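Local coordinates for peptidoglycan-recognition protein LC (Drosophila melanogaster, PDB 2F2L) that takes part, through this extracellular domain of a membrane receptor, in sensing bacterial peptidoglycan and activating the imd/Relish pathway of humoral immunity, at residues R46-L49 / L50-Y53; M88-I91 / N92-S95; Q110-A113 / K114-S117. All coordinates share one frame; numbering follows the deposited sequence. Where two conformers were deposited one is given.

Interaction 1: R46-L49 / L50-Y53. With MLD (glcnac(beta1-4)-murnac(1,6-anhydro)-L-ala-gamma-D-glu-meso-a2pm-D-ala), chain G.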
loop_
_atom_site.group_PDB
_atom_site.type_symbol
_atom_site.label_atom_id
_atom_site.label_comp_id
_atom_site.label_asym_id
_atom_site.label_seq_id
_atom_site.Cartn_x
_atom_site.Cartn_y
_atom_site.Cartn_z
ATOM N N ARG A 46 -5.978 1.433 6.407
ATOM C CA ARG A 46 -7.254 1.125 5.766
ATOM C C ARG A 46 -7.163 1.199 4.240
ATOM O O ARG A 46 -7.649 0.296 3.547
ATOM C CB ARG A 46 -8.372 2.070 6.238
ATOM C CG ARG A 46 -8.622 2.086 7.733
ATOM C CD ARG A 46 -8.999 0.726 8.329
ATOM N NE ARG A 46 -9.182 0.892 9.773
ATOM C CZ ARG A 46 -8.845 0.008 10.710
ATOM N NH1 ARG A 46 -8.292 -1.148 10.398
ATOM N NH2 ARG A 46 -9.044 0.312 11.980
ATOM N N VAL A 47 -6.563 2.276 3.726
ATOM C CA VAL A 47 -6.533 2.513 2.280
ATOM C C VAL A 47 -5.651 1.474 1.567
ATOM O O VAL A 47 -6.046 0.951 0.529
ATOM C CB VAL A 47 -6.074 3.953 1.910
ATOM C CG1 VAL A 47 -6.064 4.118 0.391
ATOM C CG2 VAL A 47 -7.010 5.003 2.512
ATOM N N ARG A 48 -4.487 1.168 2.147
ATOM C CA ARG A 48 -3.544 0.222 1.547
ATOM C C ARG A 48 -4.144 -1.184 1.535
ATOM O O ARG A 48 -4.043 -1.891 0.527
ATOM C CB ARG A 48 -2.165 0.219 2.259
ATOM C CG ARG A 48 -1.080 -0.656 1.554
ATOM C CD ARG A 48 -1.063 -0.366 0.042
ATOM N NE ARG A 48 -0.194 -1.222 -0.773
ATOM C CZ ARG A 48 -0.599 -2.325 -1.388
ATOM N NH1 ARG A 48 -1.819 -2.760 -1.249
ATOM N NH2 ARG A 48 0.242 -3.032 -2.110
ATOM N N LEU A 49 -4.820 -1.563 2.619
ATOM C CA LEU A 49 -5.498 -2.856 2.650
ATOM C C LEU A 49 -6.698 -2.946 1.694
ATOM O O LEU A 49 -6.949 -4.001 1.123
ATOM C CB LEU A 49 -5.916 -3.215 4.071
ATOM C CG LEU A 49 -4.764 -3.374 5.067
ATOM C CD1 LEU A 49 -5.316 -3.921 6.385
ATOM C CD2 LEU A 49 -3.663 -4.262 4.520
ATOM N N LEU A 50 -7.456 -1.863 1.549
ATOM C CA LEU A 50 -8.517 -1.799 0.526
ATOM C C LEU A 50 -7.975 -1.960 -0.888
ATOM O O LEU A 50 -8.628 -2.573 -1.736
ATOM C CB LEU A 50 -9.290 -0.472 0.609
ATOM C CG LEU A 50 -10.346 -0.416 1.713
ATOM C CD1 LEU A 50 -10.680 1.057 2.102
ATOM C CD2 LEU A 50 -11.576 -1.151 1.275
ATOM N N GLN A 51 -6.795 -1.387 -1.149
ATOM C CA GLN A 51 -6.193 -1.512 -2.467
ATOM C C GLN A 51 -5.914 -2.967 -2.770
ATOM O O GLN A 51 -6.216 -3.439 -3.835
ATOM C CB GLN A 51 -4.902 -0.712 -2.627
ATOM C CG GLN A 51 -4.417 -0.740 -4.084
ATOM C CD GLN A 51 -3.055 -0.158 -4.292
ATOM O OE1 GLN A 51 -2.160 -0.300 -3.443
ATOM N NE2 GLN A 51 -2.853 0.456 -5.470
ATOM N N THR A 52 -5.316 -3.676 -1.836
ATOM C CA THR A 52 -5.119 -5.112 -2.007
ATOM C C THR A 52 -6.415 -5.867 -2.251
ATOM O O THR A 52 -6.474 -6.714 -3.128
ATOM C CB THR A 52 -4.362 -5.703 -0.812
ATOM O OG1 THR A 52 -3.005 -5.274 -0.911
ATOM C CG2 THR A 52 -4.414 -7.226 -0.811
ATOM N N TYR A 53 -7.438 -5.578 -1.453
ATOM C CA TYR A 53 -8.724 -6.195 -1.623
ATOM C C TYR A 53 -9.267 -5.926 -3.026
ATOM O O TYR A 53 -9.702 -6.834 -3.724
ATOM C CB TYR A 53 -9.720 -5.695 -0.567
ATOM C CG TYR A 53 -11.037 -6.401 -0.678
ATOM C CD1 TYR A 53 -11.249 -7.622 -0.056
ATOM C CD2 TYR A 53 -12.061 -5.877 -1.462
ATOM C CE1 TYR A 53 -12.466 -8.295 -0.190
ATOM C CE2 TYR A 53 -13.267 -6.526 -1.588
ATOM C CZ TYR A 53 -13.460 -7.725 -0.961
ATOM O OH TYR A 53 -14.660 -8.357 -1.125
HETATM C CAA MLD G . 1.239 -7.792 -4.048
HETATM C CAB MLD G . 1.326 -8.459 -2.684
HETATM O OAC MLD G . 2.367 -8.984 -2.312
HETATM N N2 MLD G . 0.208 -8.408 -1.967
HETATM C C2 MLD G . 0.051 -9.012 -0.648
HETATM C C3 MLD G . -1.205 -9.885 -0.705
HETATM O O3 MLD G . -1.110 -10.922 -1.702
HETATM C C4 MLD G . -1.549 -10.436 0.675
HETATM O O4 MLD G . -2.815 -11.063 0.568
HETATM C C5 MLD G . -1.645 -9.281 1.677
HETATM C C6 MLD G . -1.864 -9.684 3.147
HETATM O O6 MLD G . -2.165 -8.477 3.907
HETATM O O5 MLD G . -0.388 -8.609 1.676
HETATM C C1 MLD G . -0.115 -7.946 0.420
HETATM O O1 MLD G . 1.095 -7.245 0.543
HETATM C CA4 MLD G . 0.956 -6.071 1.378
HETATM C CA5 MLD G . 0.220 -4.883 0.757
HETATM O OA5 MLD G . 1.029 -3.663 0.656
HETATM C CA6 MLD G . -0.715 -4.522 1.860
HETATM O OA6 MLD G . 0.075 -3.742 2.736
HETATM C CA1 MLD G . 1.318 -3.424 2.043
HETATM C CA2 MLD G . 2.397 -4.404 2.531
HETATM N NAD MLD G . 3.730 -3.775 2.411
HETATM C CAE MLD G . 4.560 -3.654 3.431
HETATM C CAF MLD G . 5.868 -2.966 3.096
HETATM O OAG MLD G . 4.330 -4.070 4.567
HETATM C CA3 MLD G . 2.391 -5.689 1.706
HETATM O OAH MLD G . 3.007 -6.812 2.429
HETATM C CAI MLD G . 4.377 -7.087 2.047
HETATM C CAJ MLD G . 4.475 -8.089 0.919
HETATM C CAL MLD G . 5.135 -7.653 3.266
HETATM O OAM MLD G . 6.296 -8.006 3.090
HETATM N N MLD G . 4.515 -7.718 4.444
HETATM C CA MLD G . 5.146 -8.201 5.678
HETATM C CB MLD G . 5.786 -6.970 6.330
HETATM C C MLD G . 4.021 -8.723 6.590
HETATM O O MLD G . 3.044 -8.011 6.836
HETATM N NAN MLD G . 4.195 -9.966 7.031
HETATM C CAO MLD G . 3.267 -10.692 7.913
HETATM C CAP MLD G . 2.978 -12.129 7.368
HETATM O OBA MLD G . 2.551 -12.938 8.197
HETATM O OAQ MLD G . 3.213 -12.415 6.169
HETATM C CBB MLD G . 3.944 -10.919 9.260
HETATM C CBC MLD G . 4.168 -9.665 10.087
HETATM C CBD MLD G . 4.772 -10.067 11.444
HETATM O OBE MLD G . 5.417 -11.108 11.578
HETATM N NBF MLD G . 4.544 -9.227 12.430
HETATM C CBG MLD G . 5.051 -9.462 13.788
HETATM C CBH MLD G . 4.328 -10.671 14.414
HETATM O OBI MLD G . 3.110 -10.805 14.311
HETATM N NBJ MLD G . 5.122 -11.551 15.021
HETATM C CBK MLD G . 4.633 -12.769 15.706
HETATM C CBL MLD G . 5.136 -12.736 17.154
HETATM C CBM MLD G . 5.116 -14.087 15.063
HETATM O OBO MLD G . 6.185 -14.071 14.398
HETATM O OBN MLD G . 4.400 -15.097 15.276
HETATM C CBP MLD G . 4.856 -8.178 14.611
HETATM C CBQ MLD G . 5.694 -8.187 15.903
HETATM C CBR MLD G . 5.605 -6.842 16.628
HETATM C CBS MLD G . 6.787 -6.586 17.566
HETATM C CBT MLD G . 8.039 -6.276 16.735
HETATM O OBV MLD G . 8.082 -5.163 16.186
HETATM O OBU MLD G . 8.926 -7.151 16.674
HETATM N NBW MLD G . 7.019 -7.768 18.405
#
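The guanidinium of Arg-48 lies between Gln-51 and the bound peptidoglycan fragment. Over one face sits Gln-51 OE1, with 3.3 Å between Arg-48 CZ and that oxygen. The opposite face carries the anhydro-muramyl sugar, whose ring oxygen OA5 is 2.9 Å from Arg-48 CZ. At the edge, near the guanidinium plane, Arg-48 NH1 gives a weak, bent hydrogen bond to Thr-52 OG1 (2.8 Å, 128° at the hydrogen). The Gln-51 amide stands 79° from the guanidinium plane, and OE1 forms no hydrogen bond with the arginine. That oxygen accepts instead from Gln-11 N, while Gln-51 NE2 donates to Asp-62.

These residues follow one another round helix 40-57 of the amidase-like PGRP fold. Ordinary i to i+4 backbone bonds join the two halves, as from Thr-52 N to Arg-48 O. CG of Arg-48 leaves anti to the backbone N (chi1 -173°), which puts it 3.5 Å from OA6 of the ligand. The chain then bends at chi2 and carries the guanidinium in between Gln-51 and the sugar. The next residue, Leu-49, brings CD2 to 4.0 Å from CA6 of the sugar.

The other nitrogens of Arg-48 have partners too. NE donates to Leu-9 O. NH2 bonds to Gln-11 OE1 and to Ala-34 O of the neighbouring LCx chain, which places this arginine at the heterodimer interface.

Interaction 2: M88-I91 / N92-S95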
loop_
_atom_site.group_PDB
_atom_site.type_symbol
_atom_site.label_atom_id
_atom_site.label_comp_id
_atom_site.label_asym_id
_atom_site.label_seq_id
_atom_site.Cartn_x
_atom_site.Cartn_y
_atom_site.Cartn_z
ATOM N N MET A 88 -18.738 1.768 -9.679
ATOM C CA MET A 88 -20.078 1.214 -9.965
ATOM C C MET A 88 -20.084 -0.140 -10.702
ATOM O O MET A 88 -21.148 -0.777 -10.829
ATOM C CB MET A 88 -20.904 2.216 -10.777
ATOM C CG MET A 88 -21.025 3.587 -10.142
ATOM S SD MET A 88 -21.677 3.556 -8.462
ATOM C CE MET A 88 -23.398 3.276 -8.871
ATOM N N ASN A 89 -18.922 -0.586 -11.181
ATOM C CA ASN A 89 -18.842 -1.800 -12.011
ATOM C C ASN A 89 -19.798 -1.679 -13.193
ATOM O O ASN A 89 -20.482 -2.635 -13.572
ATOM C CB ASN A 89 -19.176 -3.048 -11.186
ATOM C CG ASN A 89 -18.341 -3.151 -9.929
ATOM O OD1 ASN A 89 -17.123 -3.302 -9.995
ATOM N ND2 ASN A 89 -18.995 -3.085 -8.769
ATOM N N ASN A 90 -19.845 -0.475 -13.749
ATOM C CA ASN A 90 -20.737 -0.142 -14.834
ATOM C C ASN A 90 -20.081 0.970 -15.624
ATOM O O ASN A 90 -19.861 2.062 -15.091
ATOM C CB ASN A 90 -22.074 0.306 -14.256
ATOM C CG ASN A 90 -23.049 0.734 -15.307
ATOM O OD1 ASN A 90 -22.831 1.710 -16.006
ATOM N ND2 ASN A 90 -24.142 0.026 -15.408
ATOM N N ILE A 91 -19.755 0.684 -16.883
ATOM C CA ILE A 91 -18.933 1.593 -17.699
ATOM C C ILE A 91 -19.636 2.936 -17.968
ATOM O O ILE A 91 -18.979 3.964 -18.092
ATOM C CB ILE A 91 -18.482 0.911 -19.037
ATOM C CG1 ILE A 91 -17.420 1.752 -19.772
ATOM C CG2 ILE A 91 -19.695 0.628 -19.969
ATOM C CD1 ILE A 91 -16.169 2.019 -18.974
ATOM N N ASN A 92 -20.962 2.918 -18.049
ATOM C CA ASN A 92 -21.746 4.135 -18.265
ATOM C C ASN A 92 -21.543 5.131 -17.126
ATOM O O ASN A 92 -21.222 6.288 -17.355
ATOM C CB ASN A 92 -23.236 3.800 -18.385
ATOM C CG ASN A 92 -23.552 2.991 -19.612
ATOM O OD1 ASN A 92 -22.896 3.125 -20.651
ATOM N ND2 ASN A 92 -24.566 2.139 -19.509
ATOM N N TYR A 93 -21.708 4.662 -15.896
ATOM C CA TYR A 93 -21.483 5.496 -14.719
ATOM C C TYR A 93 -20.004 5.815 -14.499
ATOM O O TYR A 93 -19.634 6.986 -14.317
ATOM C CB TYR A 93 -22.079 4.831 -13.468
ATOM C CG TYR A 93 -23.591 4.931 -13.397
ATOM C CD1 TYR A 93 -24.226 6.173 -13.451
ATOM C CD2 TYR A 93 -24.386 3.797 -13.259
ATOM C CE1 TYR A 93 -25.610 6.285 -13.378
ATOM C CE2 TYR A 93 -25.786 3.900 -13.179
ATOM C CZ TYR A 93 -26.385 5.150 -13.246
ATOM O OH TYR A 93 -27.763 5.290 -13.171
ATOM N N ASP A 94 -19.174 4.771 -14.505
ATOM C CA ASP A 94 -17.743 4.897 -14.198
ATOM C C ASP A 94 -17.011 5.813 -15.175
ATOM O O ASP A 94 -16.090 6.521 -14.771
ATOM C CB ASP A 94 -17.053 3.520 -14.147
ATOM C CG ASP A 94 -17.499 2.678 -12.958
ATOM O OD1 ASP A 94 -17.849 3.263 -11.898
ATOM O OD2 ASP A 94 -17.502 1.425 -13.071
ATOM N N SER A 95 -17.429 5.825 -16.439
ATOM C CA SER A 95 -16.811 6.697 -17.442
ATOM C C SER A 95 -17.288 8.171 -17.366
ATOM O O SER A 95 -16.755 9.037 -18.063
ATOM C CB SER A 95 -17.053 6.144 -18.846
ATOM O OG SER A 95 -18.413 6.314 -19.223
HETATM O O HOH W 1 -26.280 1.759 -17.383
#
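Asp-94 reaches back from the helix to hold the loop in front of it. Its carboxylate grips two backbone amides, and this is the tight, buried part of the contact. Met-88 N donates to Asp-94 OD1 at 2.8 Å in a nearly straight bond, on the syn lone pair. Asn-90 N donates to Asp-94 OD2 at 3.1 Å, but from above the carboxylate plane, 50° out of it. In return Asp-94 N donates to Asn-90 O at 2.9 Å. Two such amides would probably favour the charged form of the aspartate. The far end of the turn is also closely bonded: Ser-95 OG donates to Ile-91 O at 2.7 Å. The same oxygen also accepts from Ser-95 N.

Met-88 packs beside the carboxylate. Its CG rests 3.7 Å from Tyr-93 CB. Both side chains also touch Leu-144, so they pack this turn against helix 141-144, which comes much later in the chain.

The outer side is looser. Asn-90 and Asn-92 are linked by a water, which takes a good bond from Asn-92 ND2 and a weak one from Asn-90 ND2. Ile-91 and Asn-92 are exposed there, and both touch a crystal neighbour.

The amide of Asn-90 swings over the start of the helix with CG opposite the backbone N (chi1 177°). Asn-90 OD1 then accepts from Tyr-93 N at 3.2 Å, and the N-H points almost straight at it (165°). This is an asparagine N-cap, here opening the short helix 91-94.

Interaction 3: Q110-A113 / K114-S117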
loop_
_atom_site.group_PDB
_atom_site.type_symbol
_atom_site.label_atom_id
_atom_site.label_comp_id
_atom_site.label_asym_id
_atom_site.label_seq_id
_atom_site.Cartn_x
_atom_site.Cartn_y
_atom_site.Cartn_z
ATOM N N GLN A 110 -22.676 7.789 11.744
ATOM C CA GLN A 110 -22.472 8.973 10.909
ATOM C C GLN A 110 -20.993 9.186 10.626
ATOM O O GLN A 110 -20.144 8.795 11.436
ATOM C CB GLN A 110 -23.037 10.215 11.596
ATOM C CG GLN A 110 -24.542 10.177 11.754
ATOM C CD GLN A 110 -25.085 11.397 12.458
ATOM O OE1 GLN A 110 -25.442 11.341 13.636
ATOM N NE2 GLN A 110 -25.152 12.513 11.742
ATOM N N PRO A 111 -20.674 9.795 9.468
ATOM C CA PRO A 111 -19.315 10.264 9.233
ATOM C C PRO A 111 -18.932 11.338 10.233
ATOM O O PRO A 111 -19.810 11.929 10.868
ATOM C CB PRO A 111 -19.381 10.854 7.814
ATOM C CG PRO A 111 -20.818 11.093 7.557
ATOM C CD PRO A 111 -21.543 10.043 8.302
ATOM N N SER A 112 -17.638 11.589 10.388
ATOM C CA SER A 112 -17.191 12.615 11.330
ATOM C C SER A 112 -17.399 13.981 10.677
ATOM O O SER A 112 -17.540 14.068 9.468
ATOM C CB SER A 112 -15.726 12.396 11.694
ATOM O OG SER A 112 -14.891 12.612 10.576
ATOM N N ALA A 113 -17.414 15.046 11.472
ATOM C CA ALA A 113 -17.597 16.400 10.933
ATOM C C ALA A 113 -16.452 16.774 9.995
ATOM O O ALA A 113 -16.619 17.574 9.075
ATOM C CB ALA A 113 -17.711 17.415 12.067
ATOM N N LYS A 114 -15.280 16.203 10.262
ATOM C CA LYS A 114 -14.105 16.375 9.412
ATOM C C LYS A 114 -14.357 15.803 8.017
ATOM O O LYS A 114 -14.094 16.460 7.010
ATOM C CB LYS A 114 -12.898 15.665 10.023
ATOM C CG LYS A 114 -12.468 16.143 11.411
ATOM C CD LYS A 114 -11.609 15.075 12.086
ATOM C CE LYS A 114 -10.907 15.582 13.329
ATOM N NZ LYS A 114 -10.019 14.529 13.896
ATOM N N GLN A 115 -14.885 14.583 7.965
ATOM C CA GLN A 115 -15.189 13.916 6.692
ATOM C C GLN A 115 -16.130 14.753 5.813
ATOM O O GLN A 115 -15.958 14.837 4.596
ATOM C CB GLN A 115 -15.814 12.528 6.932
ATOM C CG GLN A 115 -14.813 11.402 7.016
ATOM C CD GLN A 115 -15.432 10.050 7.294
ATOM O OE1 GLN A 115 -16.274 9.914 8.171
ATOM N NE2 GLN A 115 -14.979 9.026 6.572
ATOM N N LEU A 116 -17.120 15.371 6.449
ATOM C CA LEU A 116 -18.117 16.171 5.759
ATOM C C LEU A 116 -17.556 17.510 5.320
ATOM O O LEU A 116 -17.809 17.941 4.205
ATOM C CB LEU A 116 -19.325 16.410 6.664
ATOM C CG LEU A 116 -20.025 15.165 7.218
ATOM C CD1 LEU A 116 -21.100 15.571 8.210
ATOM C CD2 LEU A 116 -20.603 14.316 6.082
ATOM N N SER A 117 -16.811 18.190 6.190
ATOM C CA SER A 117 -16.247 19.490 5.809
ATOM C C SER A 117 -15.205 19.380 4.685
ATOM O O SER A 117 -15.175 20.233 3.795
ATOM C CB SER A 117 -15.659 20.215 7.013
ATOM O OG SER A 117 -14.788 19.367 7.726
#
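Ser-112 and Gln-115 form a capping box at the start of helix 113-128. Each side chain bonds to the backbone N of the other. Ser-112 is the N-cap residue.

Two hydrogen bonds make the box. Gln-115 N donates to Ser-112 OG at 3.3 Å, with an angle of 160° at the hydrogen. Ser-112 OG sits between its own backbone N and carbonyl carbon (chi1 67°), and from there it faces the first turn. In the reverse direction Ser-112 N donates to Gln-115 OE1 at 3.1 Å. This donor lies in the carbonyl plane of the amide, on a lone pair. The other amide atom, Gln-115 NE2, donates to Ile-69 O, so both ends of the amide are held and its rotation is fixed. Ser-112 OG is also bonded to Gly-71 O. The cap thus ties the helix start to the segment around strand 67-69.

Backbone bonds continue the turn. Leu-116 N to Ser-112 O is weak, at 3.3 Å. Ser-117 N to Ala-113 O is firmer, at 3.0 Å.

The apolar contact lies beside the cap. Pro-111 CG meets Leu-116 CD2 at 3.6 Å, and the two side chains cross at about a right angle. Both also touch Ser-159, which brings in the loop after helix 154-158. The proline further touches the cap amide, with its CB 3.3 Å from Gln-115 OE1.

On the surface, Ser-112 also touches a glycan sugar attached to the protein itself. One turn into the helix, Ser-117 OG lies 2.9 Å from Ala-113 O and 3.1 Å from Lys-114 O.

How the interactions relate
The three contacts follow in series along one amidase-like domain, and none touches another. Each mixes buried and exposed residues: Arg-48 and Gln-51 against Tyr-53 in interaction 1, Met-88 and Asp-94 against Ile-91 and Asn-92 in interaction 2, Pro-111 and Gln-115 against Lys-114 in interaction 3. Interaction 1 lies mid-helix on 40-57, while interactions 2 and 3 each start a helix. In interaction 1 the backbone amides are bonded within the helix, and several side chains face the ligand and the LCx chain. In interactions 2 and 3 polar side chains serve backbone amides. These two caps lie on opposite sides of the chain's centre, about 26 Å apart between centres.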